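Side-chain contacts in cellulose 1,4-beta-cellobiosidase (Thermobifida fusca, PDB 4JJJ), which probably hydrolyses beta-1,4 linkages of cellulose to release cellobiose, this chain being the family 48 glycoside hydrolase domain of a longer protein: residues 226-231 / 418-423; 322-327 / 410-415. The protein carries 1 engineered substitution. All coordinates share one frame; numbering follows the deposited sequence. Where two conformers were deposited one is given.

Contact 1. Residues 226-231 / 418-423; sequences DARAVQ and QVWNME
The guanidinium of Arg228 points its NH2 at one face of the Trp420 indole: this nitrogen lies 4.0 Å from CE3 of Trp420, above the ring and displaced toward its rim. The two planes stand 65° apart, so the guanidinium presents an edge rather than lying flat on the indole. CZ of Arg228 sits 5.1 Å from the centroid of the six-membered ring and almost exactly on its normal, a cation-pi geometry that is long and at most weakly attractive. The arginine chain runs extended as far as CD and then bends at chi3 (-62°), which turns the guanidinium toward the indole. NH1 of Arg228 is hydrogen-bonded to Ser54, and NE1 of Trp420 to Glu625.

Helices 223-242 and 416-432, which carry these residues, belong to the (alpha/alpha)6 barrel of the family 48 catalytic domain, where Trp420 lines the glycan pocket and touches a bound glucose. They approach loosely here: the nearest CA atoms, those of Arg228 and Trp420, are 9.8 Å apart, and no direct hydrogen bond joins the segments.

A water also links the segments. Gln231 NE2 donates to it at 2.8 Å, and the water makes a weak hydrogen bond to OE2 of Glu423 at 2.9 Å. Both groups have further partners: Glu423 OE2 forms a salt bridge with Lys507, while Gln231 NE2 also bonds Gln427 on the same helix as Glu423.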
loop_
_atom_site.group_PDB
_atom_site.type_symbol
_atom_site.label_atom_id
_atom_site.label_comp_id
_atom_site.label_asym_id
_atom_site.label_seq_id
_atom_site.Cartn_x
_atom_site.Cartn_y
_atom_site.Cartn_z
ATOM N N ASP A 226 5.092 -4.479 2.048
ATOM C CA ASP A 226 5.981 -5.567 2.465
ATOM C C ASP A 226 6.774 -6.065 1.245
ATOM O O ASP A 226 7.939 -6.332 1.396
ATOM C CB ASP A 226 5.199 -6.716 3.179
ATOM C CG ASP A 226 4.825 -6.389 4.568
ATOM O OD1 ASP A 226 4.504 -5.242 4.880
ATOM O OD2 ASP A 226 4.702 -7.295 5.376
ATOM N N ALA A 227 6.216 -6.020 0.056
ATOM C CA ALA A 227 6.960 -6.438 -1.137
ATOM C C ALA A 227 8.055 -5.419 -1.389
ATOM O O ALA A 227 9.172 -5.742 -1.801
ATOM C CB ALA A 227 6.035 -6.547 -2.366
ATOM N N ARG A 228 7.755 -4.118 -1.250
ATOM C CA ARG A 228 8.820 -3.098 -1.401
ATOM C C ARG A 228 9.980 -3.337 -0.408
ATOM O O ARG A 228 11.102 -3.166 -0.750
ATOM C CB ARG A 228 8.248 -1.706 -1.139
ATOM C CG ARG A 228 9.177 -0.581 -1.471
ATOM C CD ARG A 228 8.587 0.792 -1.275
ATOM N NE ARG A 228 7.388 1.054 -2.149
ATOM C CZ ARG A 228 6.117 1.104 -1.701
ATOM N NH1 ARG A 228 5.789 0.908 -0.444
ATOM N NH2 ARG A 228 5.179 1.404 -2.547
ATOM N N ALA A 229 9.724 -3.669 0.837
ATOM C CA ALA A 229 10.741 -3.968 1.851
ATOM C C ALA A 229 11.646 -5.134 1.378
ATOM O O ALA A 229 12.858 -5.081 1.472
ATOM C CB ALA A 229 10.083 -4.294 3.126
ATOM N N VAL A 230 11.083 -6.164 0.771
ATOM C CA VAL A 230 11.856 -7.222 0.163
ATOM C C VAL A 230 12.676 -6.739 -1.012
ATOM O O VAL A 230 13.851 -7.011 -1.074
ATOM C CB VAL A 230 10.936 -8.389 -0.322
ATOM C CG1 VAL A 230 11.731 -9.467 -1.125
ATOM C CG2 VAL A 230 10.190 -9.034 0.859
ATOM N N GLN A 231 12.114 -5.965 -1.907
ATOM C CA GLN A 231 12.819 -5.378 -2.981
ATOM C C GLN A 231 14.024 -4.530 -2.517
ATOM O O GLN A 231 15.101 -4.610 -3.082
ATOM C CB GLN A 231 11.832 -4.473 -3.769
ATOM C CG GLN A 231 12.428 -3.655 -4.822
ATOM C CD GLN A 231 11.485 -2.598 -5.360
ATOM O OE1 GLN A 231 10.408 -2.423 -4.835
ATOM N NE2 GLN A 231 11.884 -1.918 -6.464
ATOM N N GLN A 418 1.074 3.663 -11.796
ATOM C CA GLN A 418 1.763 3.313 -13.060
ATOM C C GLN A 418 3.259 3.259 -12.837
ATOM O O GLN A 418 3.922 2.262 -13.164
ATOM C CB GLN A 418 1.553 4.302 -14.175
ATOM C CG GLN A 418 0.122 4.451 -14.692
ATOM C CD GLN A 418 -0.374 3.218 -15.310
ATOM O OE1 GLN A 418 0.271 2.640 -16.269
ATOM N NE2 GLN A 418 -1.512 2.713 -14.822
ATOM N N VAL A 419 3.813 4.314 -12.195
ATOM C CA VAL A 419 5.273 4.410 -11.949
ATOM C C VAL A 419 5.709 3.535 -10.827
ATOM O O VAL A 419 6.850 3.010 -10.867
ATOM C CB VAL A 419 5.722 5.860 -11.878
ATOM C CG1 VAL A 419 5.643 6.530 -13.240
ATOM C CG2 VAL A 419 4.970 6.680 -10.857
ATOM N N TRP A 420 4.935 3.353 -9.804
ATOM C CA TRP A 420 5.359 2.448 -8.724
ATOM C C TRP A 420 5.557 1.013 -9.279
ATOM O O TRP A 420 6.588 0.335 -9.008
ATOM C CB TRP A 420 4.433 2.478 -7.578
ATOM C CG TRP A 420 4.575 3.607 -6.656
ATOM C CD1 TRP A 420 5.561 4.518 -6.608
ATOM C CD2 TRP A 420 3.746 3.855 -5.500
ATOM N NE1 TRP A 420 5.364 5.354 -5.555
ATOM C CE2 TRP A 420 4.282 4.953 -4.831
ATOM C CE3 TRP A 420 2.613 3.216 -4.989
ATOM C CZ2 TRP A 420 3.749 5.438 -3.655
ATOM C CZ3 TRP A 420 2.056 3.696 -3.796
ATOM C CH2 TRP A 420 2.626 4.782 -3.145
ATOM N N ASN A 421 4.583 0.547 -10.092
ATOM C CA ASN A 421 4.734 -0.765 -10.732
ATOM C C ASN A 421 5.839 -0.771 -11.770
ATOM O O ASN A 421 6.774 -1.611 -11.730
ATOM C CB ASN A 421 3.424 -1.198 -11.329
ATOM C CG ASN A 421 3.608 -2.287 -12.338
ATOM O OD1 ASN A 421 4.243 -3.240 -12.056
ATOM N ND2 ASN A 421 2.815 -2.229 -13.418
ATOM N N MET A 422 5.820 0.209 -12.635
ATOM C CA MET A 422 6.707 0.229 -13.774
ATOM C C MET A 422 8.141 0.322 -13.363
ATOM O O MET A 422 8.982 -0.275 -14.004
ATOM C CB MET A 422 6.394 1.270 -14.857
ATOM C CG MET A 422 6.863 0.886 -16.257
ATOM S SD MET A 422 6.317 -0.709 -16.899
ATOM C CE MET A 422 4.534 -0.585 -16.781
ATOM N N GLU A 423 8.413 1.097 -12.314
ATOM C CA GLU A 423 9.841 1.181 -11.810
ATOM C C GLU A 423 10.390 -0.216 -11.435
ATOM O O GLU A 423 11.542 -0.511 -11.734
ATOM C CB GLU A 423 9.962 2.075 -10.601
ATOM C CG GLU A 423 11.410 2.446 -10.299
ATOM C CD GLU A 423 11.564 3.256 -9.054
ATOM O OE1 GLU A 423 10.829 4.260 -8.931
ATOM O OE2 GLU A 423 12.431 2.876 -8.282
HETATM O O HOH W 1 11.014 0.339 -7.841
#

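Contact 2. Residues 322-327 / 410-415; sequences SHQGYQ and PSNNWF. With BGC (beta-D-glucopyranose), chain B; BGC (beta-D-glucopyranose), chain C.
His323, at the end of strand 321-323, and Asn412, within the type I beta turn from Pro410 to Asn413, bring the backbones to 7.8 Å between their CA atoms. Two hydrogen bonds join the segments. His323 NE2 donates to the backbone O of Ser411 at 3.0 Å; the acceptor is near the imidazole plane, but the nitrogen stands above the carbonyl plane, with a C=O...N angle of 102°. The other ring nitrogen, ND1, accepts the backbone N-H of Gly325 at 2.9 Å, nearly in plane. With one nitrogen donating and the other accepting, bonds at both nitrogens fix the rotation of the ring.

The second crossing bond joins two amides. Gln324 NE2 reaches Asn412 OD1 at 2.9 Å with a nearly straight N-H...O angle of 167°, the amide planes being 62° apart. A fold of the chain at chi2 carries the glutamine amide over to the turn. The same OD1 lies 3.1 Å from His323 CE1, while ND2 of Asn412 is held by the carbonyl of Ile373. Ser411 OG packs 3.3 Å from His323 CD2, although its hydrogen bond goes to the carbonyl of Pro404.

Farther along this loop, two glucose units lie over one indole face of Trp414: its CZ3 is 3.6 Å from C5 of the chain C glucose, and the chain B glucose places O3 over the ring centre. A tryptophan under a sugar is characteristic of subsites in cellulase clefts, here in the glycan pocket of the catalytic domain.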
loop_
_atom_site.group_PDB
_atom_site.type_symbol
_atom_site.label_atom_id
_atom_site.label_comp_id
_atom_site.label_asym_id
_atom_site.label_seq_id
_atom_site.Cartn_x
_atom_site.Cartn_y
_atom_site.Cartn_z
ATOM N N SER A 322 -6.673 -7.935 -6.993
ATOM C CA SER A 322 -5.268 -7.519 -7.164
ATOM C C SER A 322 -5.185 -6.396 -8.136
ATOM O O SER A 322 -5.936 -6.339 -9.134
ATOM C CB SER A 322 -4.349 -8.687 -7.584
ATOM O OG SER A 322 -4.342 -9.763 -6.650
ATOM N N HIS A 323 -4.321 -5.414 -7.812
ATOM C CA HIS A 323 -4.155 -4.188 -8.531
ATOM C C HIS A 323 -2.762 -4.161 -9.160
ATOM O O HIS A 323 -1.781 -4.441 -8.500
ATOM C CB HIS A 323 -4.357 -3.050 -7.517
ATOM C CG HIS A 323 -4.406 -1.655 -8.051
ATOM N ND1 HIS A 323 -3.399 -1.059 -8.810
ATOM C CD2 HIS A 323 -5.341 -0.687 -7.910
ATOM C CE1 HIS A 323 -3.683 0.197 -9.043
ATOM N NE2 HIS A 323 -4.890 0.443 -8.518
ATOM N N GLN A 324 -2.661 -3.726 -10.402
ATOM C CA GLN A 324 -1.385 -3.666 -11.095
ATOM C C GLN A 324 -0.323 -2.890 -10.312
ATOM O O GLN A 324 0.885 -3.169 -10.318
ATOM C CB GLN A 324 -1.526 -3.004 -12.483
ATOM C CG GLN A 324 -2.043 -1.564 -12.529
ATOM C CD GLN A 324 -0.979 -0.511 -12.486
ATOM O OE1 GLN A 324 0.195 -0.791 -12.749
ATOM N NE2 GLN A 324 -1.354 0.730 -12.132
ATOM N N GLY A 325 -0.745 -1.845 -9.654
ATOM C CA GLY A 325 0.165 -0.933 -8.930
ATOM C C GLY A 325 0.853 -1.557 -7.771
ATOM O O GLY A 325 1.884 -0.954 -7.284
ATOM N N TYR A 326 0.352 -2.674 -7.269
ATOM C CA TYR A 326 0.948 -3.421 -6.150
ATOM C C TYR A 326 1.990 -4.421 -6.591
ATOM O O TYR A 326 2.774 -4.903 -5.819
ATOM C CB TYR A 326 -0.096 -4.158 -5.287
ATOM C CG TYR A 326 -0.882 -3.259 -4.358
ATOM C CD1 TYR A 326 -1.238 -1.971 -4.661
ATOM C CD2 TYR A 326 -1.375 -3.847 -3.197
ATOM C CE1 TYR A 326 -1.985 -1.228 -3.778
ATOM C CE2 TYR A 326 -2.098 -3.107 -2.267
ATOM C CZ TYR A 326 -2.393 -1.833 -2.552
ATOM O OH TYR A 326 -3.083 -1.090 -1.618
ATOM N N GLN A 327 1.928 -4.847 -7.869
ATOM C CA GLN A 327 2.766 -5.977 -8.219
ATOM C C GLN A 327 4.234 -5.618 -8.154
ATOM O O GLN A 327 4.586 -4.459 -8.393
ATOM C CB GLN A 327 2.418 -6.552 -9.605
ATOM C CG GLN A 327 0.903 -6.800 -9.832
ATOM C CD GLN A 327 0.296 -7.633 -8.685
ATOM O OE1 GLN A 327 -0.658 -7.108 -8.003
ATOM N NE2 GLN A 327 0.825 -8.688 -8.361
ATOM N N PRO A 410 -12.057 5.608 -7.739
ATOM C CA PRO A 410 -11.572 4.429 -8.482
ATOM C C PRO A 410 -10.072 4.269 -8.312
ATOM O O PRO A 410 -9.335 5.195 -8.569
ATOM C CB PRO A 410 -11.978 4.740 -9.893
ATOM C CG PRO A 410 -13.179 5.685 -9.758
ATOM C CD PRO A 410 -12.777 6.558 -8.616
ATOM N N SER A 411 -9.663 3.074 -7.857
ATOM C CA SER A 411 -8.341 2.816 -7.346
ATOM C C SER A 411 -7.227 2.949 -8.378
ATOM O O SER A 411 -6.047 3.113 -8.006
ATOM C CB SER A 411 -8.192 1.453 -6.737
ATOM O OG SER A 411 -8.391 0.470 -7.761
ATOM N N ASN A 412 -7.503 2.828 -9.680
ATOM C CA ASN A 412 -6.476 2.918 -10.694
ATOM C C ASN A 412 -6.475 4.221 -11.510
ATOM O O ASN A 412 -5.787 4.357 -12.535
ATOM C CB ASN A 412 -6.470 1.695 -11.665
ATOM C CG ASN A 412 -5.168 1.504 -12.349
ATOM O OD1 ASN A 412 -4.073 1.657 -11.757
ATOM N ND2 ASN A 412 -5.261 1.119 -13.665
ATOM N N ASN A 413 -7.177 5.245 -11.040
ATOM C CA ASN A 413 -7.150 6.541 -11.720
ATOM C C ASN A 413 -5.844 7.328 -11.402
ATOM O O ASN A 413 -5.474 8.254 -12.086
ATOM C CB ASN A 413 -8.370 7.296 -11.321
ATOM C CG ASN A 413 -9.636 6.782 -12.012
ATOM O OD1 ASN A 413 -9.660 5.724 -12.642
ATOM N ND2 ASN A 413 -10.725 7.543 -11.852
ATOM N N TRP A 414 -5.176 7.009 -10.283
ATOM C CA TRP A 414 -3.880 7.734 -9.945
ATOM C C TRP A 414 -2.739 7.229 -10.724
ATOM O O TRP A 414 -2.423 6.019 -10.665
ATOM C CB TRP A 414 -3.640 7.477 -8.475
ATOM C CG TRP A 414 -2.432 8.233 -7.976
ATOM C CD1 TRP A 414 -2.152 9.575 -8.180
ATOM C CD2 TRP A 414 -1.405 7.722 -7.110
ATOM N NE1 TRP A 414 -0.972 9.898 -7.571
ATOM C CE2 TRP A 414 -0.490 8.788 -6.899
ATOM C CE3 TRP A 414 -1.110 6.465 -6.608
ATOM C CZ2 TRP A 414 0.635 8.606 -6.107
ATOM C CZ3 TRP A 414 -0.020 6.297 -5.842
ATOM C CH2 TRP A 414 0.865 7.363 -5.599
ATOM N N PHE A 415 -2.105 8.121 -11.488
ATOM C CA PHE A 415 -0.905 7.789 -12.246
ATOM C C PHE A 415 0.246 7.277 -11.401
ATOM O O PHE A 415 1.073 6.557 -11.964
ATOM C CB PHE A 415 -0.461 8.944 -13.118
ATOM C CG PHE A 415 0.738 8.694 -13.952
ATOM C CD1 PHE A 415 0.673 8.024 -15.187
ATOM C CD2 PHE A 415 1.956 9.124 -13.525
ATOM C CE1 PHE A 415 1.778 7.819 -15.984
ATOM C CE2 PHE A 415 3.087 8.915 -14.286
ATOM C CZ PHE A 415 2.992 8.280 -15.542
HETATM C C2 BGC B . -3.215 11.221 -5.176
HETATM C C3 BGC B . -3.075 10.401 -3.899
HETATM C C4 BGC B . -1.622 10.443 -3.381
HETATM C C5 BGC B . -0.973 11.841 -3.353
HETATM C C6 BGC B . 0.545 11.803 -3.163
HETATM C C1 BGC B . -2.590 12.586 -5.018
HETATM O O1 BGC B . -2.712 13.253 -6.317
HETATM O O2 BGC B . -4.661 11.286 -5.411
HETATM O O3 BGC B . -3.477 9.044 -4.117
HETATM O O4 BGC B . -1.511 9.911 -2.060
HETATM O O5 BGC B . -1.208 12.513 -4.590
HETATM O O6 BGC B . 1.218 11.198 -4.238
HETATM C C2 BGC C . -0.525 8.379 -0.559
HETATM C C3 BGC C . 0.082 6.989 -0.386
HETATM C C4 BGC C . -0.822 5.916 -1.061
HETATM C C5 BGC C . -1.241 6.325 -2.496
HETATM C C6 BGC C . -2.259 5.356 -3.049
HETATM C C1 BGC C . -0.852 8.677 -2.010
HETATM O O2 BGC C . 0.399 9.363 -0.115
HETATM O O3 BGC C . 0.241 6.760 1.035
HETATM O O4 BGC C . -0.107 4.664 -1.068
HETATM O O5 BGC C . -1.772 7.655 -2.443
HETATM O O6 BGC C . -3.400 5.287 -2.215
#

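How the contacts relate
Contacts 1 and 2 have centres 12 Å apart and meet through helix 416-432, which follows directly on the loop 410-415. Trp420 CZ3 and Trp414 CZ3 approach to 3.9 Å, the rings edge-to-face, and both residues line the same glycan pocket. A second junction is polar: Asn421 ND2 lies 3.1 Å from Gln324 OE1, a weak hydrogen bond. The Trp420 side chain is about 3 Å from that of Glu51, the predicted proton donor. Measured to the side chain of the engineered Asn224, at the predicted nucleophile position, contact 1 comes closer: about 4 Å from the Trp420 side chain, against about 8 Å from that of His323 in contact 2.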